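Local coordinates for protein Pgp2 (Campylobacter jejuni subsp. jejuni, PDB 6XJ6) that probably trims peptidoglycan as a YkuD-family LD-carboxypeptidase and, with the help of an accessory NTF2-like domain that binds peptidoglycan, sets the helical cell shape, at residues G115-L123 against R134-L144; F181-T192 against F223-F233. One frame throughout, in Å; residues are numbered along the deposited sequence. Where two conformers were deposited one is given.

Interaction 1 of 2, residues G115-L123 against R134-L144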
loop_
_atom_site.group_PDB
_atom_site.type_symbol
_atom_site.label_atom_id
_atom_site.label_comp_id
_atom_site.label_asym_id
_atom_site.label_seq_id
_atom_site.Cartn_x
_atom_site.Cartn_y
_atom_site.Cartn_z
ATOM N N GLY A 115 7.656 -0.378 14.724
ATOM C CA GLY A 115 8.580 0.708 14.997
ATOM C C GLY A 115 9.430 1.080 13.804
ATOM O O GLY A 115 10.607 1.440 13.968
ATOM N N ILE A 116 8.864 1.009 12.602
ATOM C CA ILE A 116 9.559 1.400 11.385
ATOM C C ILE A 116 9.178 2.845 11.105
ATOM O O ILE A 116 8.058 3.137 10.666
ATOM C CB ILE A 116 9.210 0.480 10.207
ATOM C CG1 ILE A 116 9.562 -0.976 10.534
ATOM C CG2 ILE A 116 9.911 0.949 8.945
ATOM C CD1 ILE A 116 11.027 -1.220 10.888
ATOM N N TRP A 117 10.113 3.746 11.379
ATOM C CA TRP A 117 9.900 5.178 11.311
ATOM C C TRP A 117 10.887 5.795 10.336
ATOM O O TRP A 117 11.906 5.196 9.983
ATOM C CB TRP A 117 10.177 5.836 12.672
ATOM C CG TRP A 117 9.383 5.311 13.825
ATOM C CD1 TRP A 117 8.275 4.521 13.777
ATOM C CD2 TRP A 117 9.631 5.574 15.207
ATOM N NE1 TRP A 117 7.825 4.258 15.056
ATOM C CE2 TRP A 117 8.641 4.903 15.949
ATOM C CE3 TRP A 117 10.605 6.308 15.891
ATOM C CZ2 TRP A 117 8.603 4.935 17.340
ATOM C CZ3 TRP A 117 10.561 6.345 17.270
ATOM C CH2 TRP A 117 9.565 5.668 17.980
ATOM N N ILE A 118 10.560 7.010 9.906
ATOM C CA ILE A 118 11.516 7.928 9.310
ATOM C C ILE A 118 11.883 8.928 10.394
ATOM O O ILE A 118 10.997 9.521 11.023
ATOM C CB ILE A 118 10.908 8.637 8.088
ATOM C CG1 ILE A 118 10.567 7.616 6.997
ATOM C CG2 ILE A 118 11.855 9.729 7.563
ATOM C CD1 ILE A 118 9.798 8.206 5.802
ATOM N N HIS A 119 13.176 9.105 10.638
ATOM C CA HIS A 119 13.611 9.999 11.702
ATOM C C HIS A 119 14.988 10.546 11.346
ATOM O O HIS A 119 15.443 10.436 10.202
ATOM C CB HIS A 119 13.533 9.301 13.071
ATOM C CG HIS A 119 14.387 8.076 13.193
ATOM N ND1 HIS A 119 15.760 8.109 13.109
ATOM C CD2 HIS A 119 14.053 6.782 13.416
ATOM C CE1 HIS A 119 16.238 6.885 13.273
ATOM N NE2 HIS A 119 15.224 6.062 13.463
ATOM N N GLY A 120 15.644 11.162 12.329
ATOM C CA GLY A 120 16.920 11.791 12.137
ATOM C C GLY A 120 18.050 11.053 12.821
ATOM O O GLY A 120 17.972 9.849 13.105
ATOM N N TYR A 121 19.120 11.792 13.096
ATOM C CA TYR A 121 20.341 11.272 13.681
ATOM C C TYR A 121 20.448 11.683 15.141
ATOM O O TYR A 121 19.901 12.719 15.540
ATOM C CB TYR A 121 21.553 11.840 12.937
ATOM C CG TYR A 121 21.837 11.189 11.604
ATOM C CD1 TYR A 121 22.989 10.445 11.407
ATOM C CD2 TYR A 121 20.961 11.327 10.538
ATOM C CE1 TYR A 121 23.266 9.859 10.191
ATOM C CE2 TYR A 121 21.225 10.734 9.321
ATOM C CZ TYR A 121 22.382 10.003 9.152
ATOM O OH TYR A 121 22.657 9.418 7.940
ATOM N N PRO A 122 21.154 10.901 15.958
ATOM C CA PRO A 122 21.374 11.293 17.352
ATOM C C PRO A 122 21.916 12.710 17.449
ATOM O O PRO A 122 22.875 13.081 16.763
ATOM C CB PRO A 122 22.398 10.267 17.841
ATOM C CG PRO A 122 22.131 9.062 17.017
ATOM C CD PRO A 122 21.751 9.586 15.662
ATOM N N LEU A 123 21.279 13.511 18.302
ATOM C CA LEU A 123 21.688 14.899 18.462
ATOM C C LEU A 123 23.097 15.022 19.028
ATOM O O LEU A 123 23.717 16.081 18.885
ATOM C CB LEU A 123 20.695 15.631 19.364
ATOM C CG LEU A 123 19.240 15.664 18.887
ATOM C CD1 LEU A 123 18.378 16.361 19.918
ATOM C CD2 LEU A 123 19.102 16.351 17.545
ATOM N N ARG A 134 17.488 -0.266 13.288
ATOM C CA ARG A 134 16.463 -1.288 13.516
ATOM C C ARG A 134 15.376 -1.234 12.443
ATOM O O ARG A 134 14.190 -1.432 12.711
ATOM C CB ARG A 134 15.887 -1.199 14.930
ATOM C CG ARG A 134 16.929 -1.394 16.022
ATOM C CD ARG A 134 16.279 -1.660 17.368
ATOM N NE ARG A 134 15.291 -0.637 17.698
ATOM C CZ ARG A 134 14.348 -0.769 18.627
ATOM N NH1 ARG A 134 14.245 -1.889 19.335
ATOM N NH2 ARG A 134 13.500 0.226 18.850
ATOM N N GLY A 135 15.789 -0.963 11.208
ATOM C CA GLY A 135 14.885 -0.931 10.080
ATOM C C GLY A 135 14.322 0.434 9.751
ATOM O O GLY A 135 13.668 0.590 8.711
ATOM N N CYS A 136 14.553 1.424 10.598
ATOM C CA CYS A 136 14.105 2.774 10.314
ATOM C C CYS A 136 14.948 3.398 9.204
ATOM O O CYS A 136 16.023 2.910 8.843
ATOM C CB CYS A 136 14.204 3.624 11.577
ATOM S SG CYS A 136 13.007 3.186 12.837
ATOM N N ILE A 137 14.433 4.496 8.660
ATOM C CA ILE A 137 15.103 5.276 7.626
ATOM C C ILE A 137 15.510 6.594 8.261
ATOM O O ILE A 137 14.662 7.310 8.805
ATOM C CB ILE A 137 14.179 5.510 6.423
ATOM C CG1 ILE A 137 13.794 4.166 5.809
ATOM C CG2 ILE A 137 14.860 6.415 5.394
ATOM C CD1 ILE A 137 12.599 4.244 4.883
ATOM N N ALA A 138 16.803 6.910 8.206
ATOM C CA ALA A 138 17.345 8.106 8.833
ATOM C C ALA A 138 17.721 9.132 7.772
ATOM O O ALA A 138 18.441 8.818 6.817
ATOM C CB ALA A 138 18.572 7.765 9.679
ATOM N N LEU A 139 17.235 10.354 7.958
ATOM C CA LEU A 139 17.601 11.505 7.150
ATOM C C LEU A 139 18.404 12.477 7.999
ATOM O O LEU A 139 18.214 12.559 9.214
ATOM C CB LEU A 139 16.340 12.220 6.666
ATOM C CG LEU A 139 15.415 11.389 5.789
ATOM C CD1 LEU A 139 14.155 12.176 5.457
ATOM C CD2 LEU A 139 16.132 10.980 4.514
ATOM N N PHE A 140 19.300 13.225 7.356
ATOM C CA PHE A 140 20.105 14.185 8.097
ATOM C C PHE A 140 19.202 15.202 8.787
ATOM O O PHE A 140 18.192 15.645 8.230
ATOM C CB PHE A 140 21.093 14.879 7.155
ATOM C CG PHE A 140 22.165 13.965 6.635
ATOM C CD1 PHE A 140 22.946 13.232 7.514
ATOM C CD2 PHE A 140 22.394 13.833 5.278
ATOM C CE1 PHE A 140 23.935 12.389 7.050
ATOM C CE2 PHE A 140 23.382 12.988 4.809
ATOM C CZ PHE A 140 24.153 12.266 5.694
ATOM N N ASN A 141 19.565 15.564 10.020
ATOM C CA ASN A 141 18.710 16.451 10.802
ATOM C C ASN A 141 18.471 17.774 10.087
ATOM O O ASN A 141 17.374 18.337 10.177
ATOM C CB ASN A 141 19.316 16.681 12.186
ATOM C CG ASN A 141 19.264 15.438 13.037
ATOM O OD1 ASN A 141 18.486 14.527 12.757
ATOM N ND2 ASN A 141 20.101 15.383 14.067
ATOM N N ASN A 142 19.473 18.265 9.352
ATOM C CA ASN A 142 19.367 19.533 8.639
ATOM C C ASN A 142 18.465 19.454 7.415
ATOM O O ASN A 142 18.229 20.489 6.780
ATOM C CB ASN A 142 20.758 20.009 8.214
ATOM C CG ASN A 142 21.472 19.008 7.321
ATOM O OD1 ASN A 142 20.864 18.074 6.800
ATOM N ND2 ASN A 142 22.773 19.202 7.142
ATOM N N ASN A 143 17.987 18.261 7.054
ATOM C CA ASN A 143 17.012 18.089 5.990
ATOM C C ASN A 143 15.624 17.764 6.514
ATOM O O ASN A 143 14.673 17.735 5.726
ATOM C CB ASN A 143 17.457 16.969 5.039
ATOM C CG ASN A 143 18.768 17.286 4.343
ATOM O OD1 ASN A 143 19.094 18.453 4.100
ATOM N ND2 ASN A 143 19.531 16.250 4.019
ATOM N N LEU A 144 15.476 17.527 7.819
ATOM C CA LEU A 144 14.211 17.023 8.339
ATOM C C LEU A 144 13.145 18.102 8.411
ATOM O O LEU A 144 11.956 17.786 8.296
ATOM C CB LEU A 144 14.414 16.383 9.709
ATOM C CG LEU A 144 14.668 14.881 9.658
ATOM C CD1 LEU A 144 15.051 14.392 11.036
ATOM C CD2 LEU A 144 13.454 14.107 9.158
HETATM O O HOH W 1 20.668 10.101 5.998
#

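Interaction 2 of 2, residues F181-T192 against F223-F233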
loop_
_atom_site.group_PDB
_atom_site.type_symbol
_atom_site.label_atom_id
_atom_site.label_comp_id
_atom_site.label_asym_id
_atom_site.label_seq_id
_atom_site.Cartn_x
_atom_site.Cartn_y
_atom_site.Cartn_z
ATOM N N PHE A 181 -14.302 -3.725 -10.288
ATOM C CA PHE A 181 -15.738 -3.513 -10.427
ATOM C C PHE A 181 -16.466 -4.783 -10.854
ATOM O O PHE A 181 -17.662 -4.929 -10.574
ATOM C CB PHE A 181 -16.008 -2.322 -11.349
ATOM C CG PHE A 181 -15.822 -1.015 -10.654
ATOM C CD1 PHE A 181 -16.850 -0.463 -9.912
ATOM C CD2 PHE A 181 -14.599 -0.378 -10.667
ATOM C CE1 PHE A 181 -16.675 0.719 -9.228
ATOM C CE2 PHE A 181 -14.415 0.806 -9.980
ATOM C CZ PHE A 181 -15.456 1.355 -9.260
ATOM N N THR A 182 -15.766 -5.712 -11.512
ATOM C CA THR A 182 -16.351 -7.011 -11.819
ATOM C C THR A 182 -16.512 -7.834 -10.550
ATOM O O THR A 182 -17.539 -8.497 -10.350
ATOM C CB THR A 182 -15.460 -7.744 -12.825
ATOM O OG1 THR A 182 -15.327 -6.950 -14.017
ATOM C CG2 THR A 182 -16.046 -9.110 -13.189
ATOM N N TRP A 183 -15.504 -7.789 -9.679
ATOM C CA TRP A 183 -15.591 -8.425 -8.370
ATOM C C TRP A 183 -16.708 -7.805 -7.536
ATOM O O TRP A 183 -17.482 -8.522 -6.890
ATOM C CB TRP A 183 -14.222 -8.275 -7.704
ATOM C CG TRP A 183 -14.095 -8.574 -6.230
ATOM C CD1 TRP A 183 -14.002 -9.800 -5.636
ATOM C CD2 TRP A 183 -13.966 -7.611 -5.184
ATOM N NE1 TRP A 183 -13.851 -9.656 -4.280
ATOM C CE2 TRP A 183 -13.822 -8.319 -3.977
ATOM C CE3 TRP A 183 -13.963 -6.214 -5.151
ATOM C CZ2 TRP A 183 -13.676 -7.678 -2.748
ATOM C CZ3 TRP A 183 -13.829 -5.578 -3.934
ATOM C CH2 TRP A 183 -13.687 -6.311 -2.746
ATOM N N LYS A 184 -16.823 -6.474 -7.563
ATOM C CA LYS A 184 -17.908 -5.790 -6.864
ATOM C C LYS A 184 -19.269 -6.276 -7.349
ATOM O O LYS A 184 -20.174 -6.538 -6.545
ATOM C CB LYS A 184 -17.776 -4.281 -7.084
ATOM C CG LYS A 184 -18.865 -3.435 -6.443
ATOM C CD LYS A 184 -18.666 -1.967 -6.790
ATOM C CE LYS A 184 -19.786 -1.096 -6.273
ATOM N NZ LYS A 184 -21.080 -1.375 -6.961
ATOM N N LEU A 185 -19.439 -6.393 -8.667
ATOM C CA LEU A 185 -20.722 -6.834 -9.202
ATOM C C LEU A 185 -21.031 -8.261 -8.772
ATOM O O LEU A 185 -22.184 -8.593 -8.470
ATOM C CB LEU A 185 -20.713 -6.731 -10.729
ATOM C CG LEU A 185 -22.018 -7.148 -11.416
ATOM C CD1 LEU A 185 -23.155 -6.226 -11.001
ATOM C CD2 LEU A 185 -21.864 -7.143 -12.923
ATOM N N ALA A 186 -20.015 -9.122 -8.748
ATOM C CA ALA A 186 -20.223 -10.499 -8.312
ATOM C C ALA A 186 -20.704 -10.547 -6.867
ATOM O O ALA A 186 -21.632 -11.297 -6.537
ATOM C CB ALA A 186 -18.928 -11.292 -8.474
ATOM N N TRP A 187 -20.084 -9.756 -5.989
ATOM C CA TRP A 187 -20.539 -9.700 -4.604
ATOM C C TRP A 187 -21.954 -9.149 -4.514
ATOM O O TRP A 187 -22.787 -9.673 -3.765
ATOM C CB TRP A 187 -19.584 -8.842 -3.774
ATOM C CG TRP A 187 -20.043 -8.651 -2.361
ATOM C CD1 TRP A 187 -19.757 -9.450 -1.291
ATOM C CD2 TRP A 187 -20.876 -7.597 -1.861
ATOM N NE1 TRP A 187 -20.358 -8.959 -0.157
ATOM C CE2 TRP A 187 -21.050 -7.821 -0.479
ATOM C CE3 TRP A 187 -21.492 -6.484 -2.447
ATOM C CZ2 TRP A 187 -21.812 -6.975 0.326
ATOM C CZ3 TRP A 187 -22.247 -5.644 -1.645
ATOM C CH2 TRP A 187 -22.400 -5.894 -0.274
ATOM N N THR A 188 -22.238 -8.084 -5.268
ATOM C CA THR A 188 -23.570 -7.492 -5.256
ATOM C C THR A 188 -24.626 -8.514 -5.650
ATOM O O THR A 188 -25.716 -8.554 -5.064
ATOM C CB THR A 188 -23.611 -6.301 -6.221
ATOM O OG1 THR A 188 -22.691 -5.290 -5.790
ATOM C CG2 THR A 188 -25.014 -5.700 -6.285
ATOM N N ASN A 189 -24.328 -9.336 -6.650
ATOM C CA ASN A 189 -25.280 -10.302 -7.175
ATOM C C ASN A 189 -25.181 -11.659 -6.493
ATOM O O ASN A 189 -25.871 -12.594 -6.910
ATOM C CB ASN A 189 -25.084 -10.468 -8.685
ATOM C CG ASN A 189 -25.504 -9.240 -9.466
ATOM O OD1 ASN A 189 -26.270 -8.409 -8.977
ATOM N ND2 ASN A 189 -25.013 -9.125 -10.694
ATOM N N SER A 190 -24.353 -11.789 -5.456
ATOM C CA SER A 190 -24.180 -13.068 -4.764
ATOM C C SER A 190 -23.765 -14.164 -5.742
ATOM O O SER A 190 -24.188 -15.317 -5.635
ATOM C CB SER A 190 -25.439 -13.454 -3.984
ATOM O OG SER A 190 -25.711 -12.504 -2.966
ATOM N N ASP A 191 -22.927 -13.790 -6.709
ATOM C CA ASP A 191 -22.401 -14.706 -7.722
ATOM C C ASP A 191 -21.117 -15.307 -7.166
ATOM O O ASP A 191 -20.021 -14.780 -7.357
ATOM C CB ASP A 191 -22.152 -13.944 -9.018
ATOM C CG ASP A 191 -21.543 -14.806 -10.109
ATOM O OD1 ASP A 191 -21.309 -16.007 -9.878
ATOM O OD2 ASP A 191 -21.299 -14.276 -11.215
ATOM N N THR A 192 -21.261 -16.439 -6.477
ATOM C CA THR A 192 -20.145 -17.020 -5.738
ATOM C C THR A 192 -18.977 -17.355 -6.657
ATOM O O THR A 192 -17.823 -17.023 -6.357
ATOM C CB THR A 192 -20.618 -18.277 -5.004
ATOM O OG1 THR A 192 -21.830 -17.990 -4.292
ATOM C CG2 THR A 192 -19.556 -18.753 -4.023
ATOM N N PHE A 223 -23.523 -16.118 0.649
ATOM C CA PHE A 223 -24.189 -15.615 -0.547
ATOM C C PHE A 223 -25.542 -16.278 -0.783
ATOM O O PHE A 223 -26.366 -15.725 -1.521
ATOM C CB PHE A 223 -23.301 -15.841 -1.776
ATOM C CG PHE A 223 -22.155 -14.865 -1.914
ATOM C CD1 PHE A 223 -21.780 -14.026 -0.879
ATOM C CD2 PHE A 223 -21.448 -14.798 -3.103
ATOM C CE1 PHE A 223 -20.720 -13.145 -1.027
ATOM C CE2 PHE A 223 -20.395 -13.916 -3.255
ATOM C CZ PHE A 223 -20.033 -13.089 -2.213
ATOM N N SER A 224 -25.791 -17.447 -0.186
ATOM C CA SER A 224 -27.056 -18.139 -0.411
ATOM C C SER A 224 -28.244 -17.354 0.126
ATOM O O SER A 224 -29.385 -17.645 -0.250
ATOM C CB SER A 224 -27.028 -19.527 0.226
ATOM O OG SER A 224 -27.216 -19.442 1.626
ATOM N N ARG A 225 -28.011 -16.375 1.003
ATOM C CA ARG A 225 -29.095 -15.485 1.400
ATOM C C ARG A 225 -29.686 -14.778 0.189
ATOM O O ARG A 225 -30.858 -14.383 0.212
ATOM C CB ARG A 225 -28.586 -14.445 2.398
ATOM C CG ARG A 225 -27.981 -15.011 3.661
ATOM C CD ARG A 225 -28.707 -14.484 4.890
ATOM N NE ARG A 225 -28.299 -15.165 6.116
ATOM C CZ ARG A 225 -28.937 -15.055 7.278
ATOM N NH1 ARG A 225 -30.022 -14.295 7.376
ATOM N NH2 ARG A 225 -28.495 -15.714 8.342
ATOM N N LYS A 226 -28.895 -14.612 -0.872
ATOM C CA LYS A 226 -29.324 -13.909 -2.080
ATOM C C LYS A 226 -29.970 -12.573 -1.725
ATOM O O LYS A 226 -31.065 -12.236 -2.182
ATOM C CB LYS A 226 -30.247 -14.781 -2.936
ATOM C CG LYS A 226 -29.631 -16.109 -3.380
ATOM C CD LYS A 226 -28.328 -15.910 -4.152
ATOM C CE LYS A 226 -27.683 -17.238 -4.526
ATOM N NZ LYS A 226 -26.193 -17.136 -4.573
ATOM N N GLU A 227 -29.276 -11.812 -0.883
ATOM C CA GLU A 227 -29.768 -10.514 -0.449
ATOM C C GLU A 227 -29.627 -9.493 -1.572
ATOM O O GLU A 227 -28.680 -9.531 -2.362
ATOM C CB GLU A 227 -28.963 -10.025 0.755
ATOM C CG GLU A 227 -29.090 -10.892 1.990
ATOM C CD GLU A 227 -30.403 -10.686 2.720
ATOM O OE1 GLU A 227 -30.819 -11.597 3.467
ATOM O OE2 GLU A 227 -31.020 -9.614 2.545
ATOM N N ASP A 228 -30.588 -8.577 -1.640
ATOM C CA ASP A 228 -30.481 -7.434 -2.535
ATOM C C ASP A 228 -29.551 -6.410 -1.901
ATOM O O ASP A 228 -29.829 -5.900 -0.810
ATOM C CB ASP A 228 -31.858 -6.830 -2.793
ATOM C CG ASP A 228 -32.724 -7.710 -3.672
ATOM O OD1 ASP A 228 -32.170 -8.382 -4.569
ATOM O OD2 ASP A 228 -33.956 -7.732 -3.468
ATOM N N LYS A 229 -28.446 -6.118 -2.578
ATOM C CA LYS A 229 -27.390 -5.277 -2.041
ATOM C C LYS A 229 -27.207 -4.051 -2.926
ATOM O O LYS A 229 -27.386 -4.111 -4.146
ATOM C CB LYS A 229 -26.064 -6.047 -1.987
ATOM C CG LYS A 229 -26.192 -7.461 -1.429
ATOM C CD LYS A 229 -24.890 -8.244 -1.558
ATOM C CE LYS A 229 -25.084 -9.703 -1.164
ATOM N NZ LYS A 229 -23.847 -10.516 -1.346
ATOM N N LYS A 230 -26.850 -2.934 -2.293
ATOM C CA LYS A 230 -26.508 -1.700 -2.992
ATOM C C LYS A 230 -25.219 -1.171 -2.386
ATOM O O LYS A 230 -25.179 -0.847 -1.195
ATOM C CB LYS A 230 -27.623 -0.662 -2.860
ATOM N N ILE A 231 -24.171 -1.082 -3.198
ATOM C CA ILE A 231 -22.836 -0.770 -2.705
ATOM C C ILE A 231 -22.164 0.198 -3.669
ATOM O O ILE A 231 -22.291 0.064 -4.889
ATOM C CB ILE A 231 -22.009 -2.064 -2.534
ATOM C CG1 ILE A 231 -20.585 -1.745 -2.084
ATOM C CG2 ILE A 231 -22.006 -2.871 -3.829
ATOM C CD1 ILE A 231 -19.818 -2.966 -1.614
ATOM N N LYS A 232 -21.455 1.182 -3.115
ATOM C CA LYS A 232 -20.712 2.160 -3.899
ATOM C C LYS A 232 -19.275 2.237 -3.409
ATOM O O LYS A 232 -19.022 2.233 -2.200
ATOM C CB LYS A 232 -21.351 3.548 -3.787
ATOM C CG LYS A 232 -22.502 3.775 -4.751
ATOM C CD LYS A 232 -23.203 5.098 -4.474
ATOM C CE LYS A 232 -24.366 4.925 -3.508
ATOM N NZ LYS A 232 -24.542 6.107 -2.620
ATOM N N PHE A 233 -18.337 2.303 -4.352
ATOM C CA PHE A 233 -16.929 2.512 -4.053
ATOM C C PHE A 233 -16.568 3.960 -4.349
ATOM O O PHE A 233 -17.030 4.537 -5.341
ATOM C CB PHE A 233 -16.026 1.609 -4.899
ATOM C CG PHE A 233 -16.123 0.144 -4.580
ATOM C CD1 PHE A 233 -16.889 -0.325 -3.522
ATOM C CD2 PHE A 233 -15.423 -0.776 -5.349
ATOM C CE1 PHE A 233 -16.950 -1.685 -3.241
ATOM C CE2 PHE A 233 -15.486 -2.130 -5.075
ATOM C CZ PHE A 233 -16.252 -2.585 -4.027
HETATM O O HOH W 2 -24.316 -2.072 -5.974
HETATM O O HOH W 3 -26.335 -12.474 -0.242
#

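Interaction 1 of 2, residues G115-L123 against R134-L144
The predicted catalytic pair of the YkuD domain, H119 and C136, meets where strand 117-119 runs parallel to strand 137-138. NE2 of H119 lies 3.2 Å from CB of C136 and 3.7 Å from its SG, and the sulfur sits at the edge of the imidazole. With chi1 at 60°, CG of H119 is wedged between its own backbone N and carbonyl carbon; the ring is held through ND1, which donates to a lone pair of G120 O at 2.8 Å, almost in the ring plane. That bond helps fix the rotation of the imidazole, with NE2 on the side of the cysteine; NE2 has no hydrogen-bond partner in the model. The backbone N of W117 donates to C136 SG over 3.3 Å, a fairly straight bond, while the same sulfur stands obliquely to the indole.

Three backbone bonds join the strands: I137 N to W117 O, H119 N to I137 O and L139 N to H119 O. The arrangement is consistent with the nucleophile and general acid/base placement of L,D-transpeptidase-type domains, and Y92 meets the H119 ring edge-to-face. I118 and I137 point to the other face of the sheet, where I118 CG2 touches L139 CD1.

Past the strands, the N141 amide grips the backbone of Y121 twice. OD1 accepts from Y121 N at 2.8 Å, and ND2 donates to Y121 O at 3.1 Å, the oxygen lying in the amide plane although the donor stands above the carbonyl plane. The Y121 phenol lies nearly parallel to the F140 ring (22°) but slid well aside, its CE2 3.5 Å from F140 CD1. Water 1 joins Y121 OH to A138 O.

Interaction 2 of 2, residues F181-T192 against F223-F233
Three lysine ammonium groups reach across between the end of helix 170-188 with its following turn and the chain leading into strand 232-240, in the NTF2-like domain. Each donates to a main-chain carbonyl: K184 NZ to I231 O at 2.8 Å, from above the carbonyl plane; K229 NZ to W187 O, also at 2.8 Å; and K226 NZ to S190 O, in the carbonyl plane, although K226 is poorly ordered. W187 O also accepts from S190 N, within the Schellman motif that ends the helix.

Two of these lysines lie on aromatic faces. K229, extended beyond CG, runs over W187: its CD is 3.6 Å from the centroid of the six-membered ring, a CH-pi contact, and NZ is 4.0 Å from the centroid of the five-membered ring, over its face, as a cation-pi partner. CD of K184 is centred over the F233 ring, and a bend at chi4 (-67°) carries NZ on to I231 O.

Apolar contacts complete the packing. I231 CG2 meets the edge of the W187 indole at CZ3, 3.5 Å away, and F223 CZ comes to W187 CD1 from an oblique direction. W183 CZ3 packs on F233 CZ, and F254 touches both residues.

K184 and K229 thus play a double part, methylenes on rings and ammonium groups on carbonyls. K184 ties the helix side to I231, while K229 and K226 place charge at the helix C-terminus, where the dipole should favour cations.

The two contacts lie in series along the chain and in different domains: interaction 1 closes within the catalytic YkuD region before interaction 2 opens in the NTF2-like region. Their centres are 46 Å apart, on opposite sides of the chain's centre, and their nearest atoms are about 27 Å apart. They share no sheet. Interaction 1 pairs strands 117-119 and 137-138 of a small three-stranded sheet, whereas interaction 2 packs helix 170-188 against the run into strand 232-240 of the large antiparallel sheet. Interaction 1 thus holds the predicted catalytic pair, while interaction 2 is packing within the accessory domain, the one that carries the peptidoglycan-binding pocket.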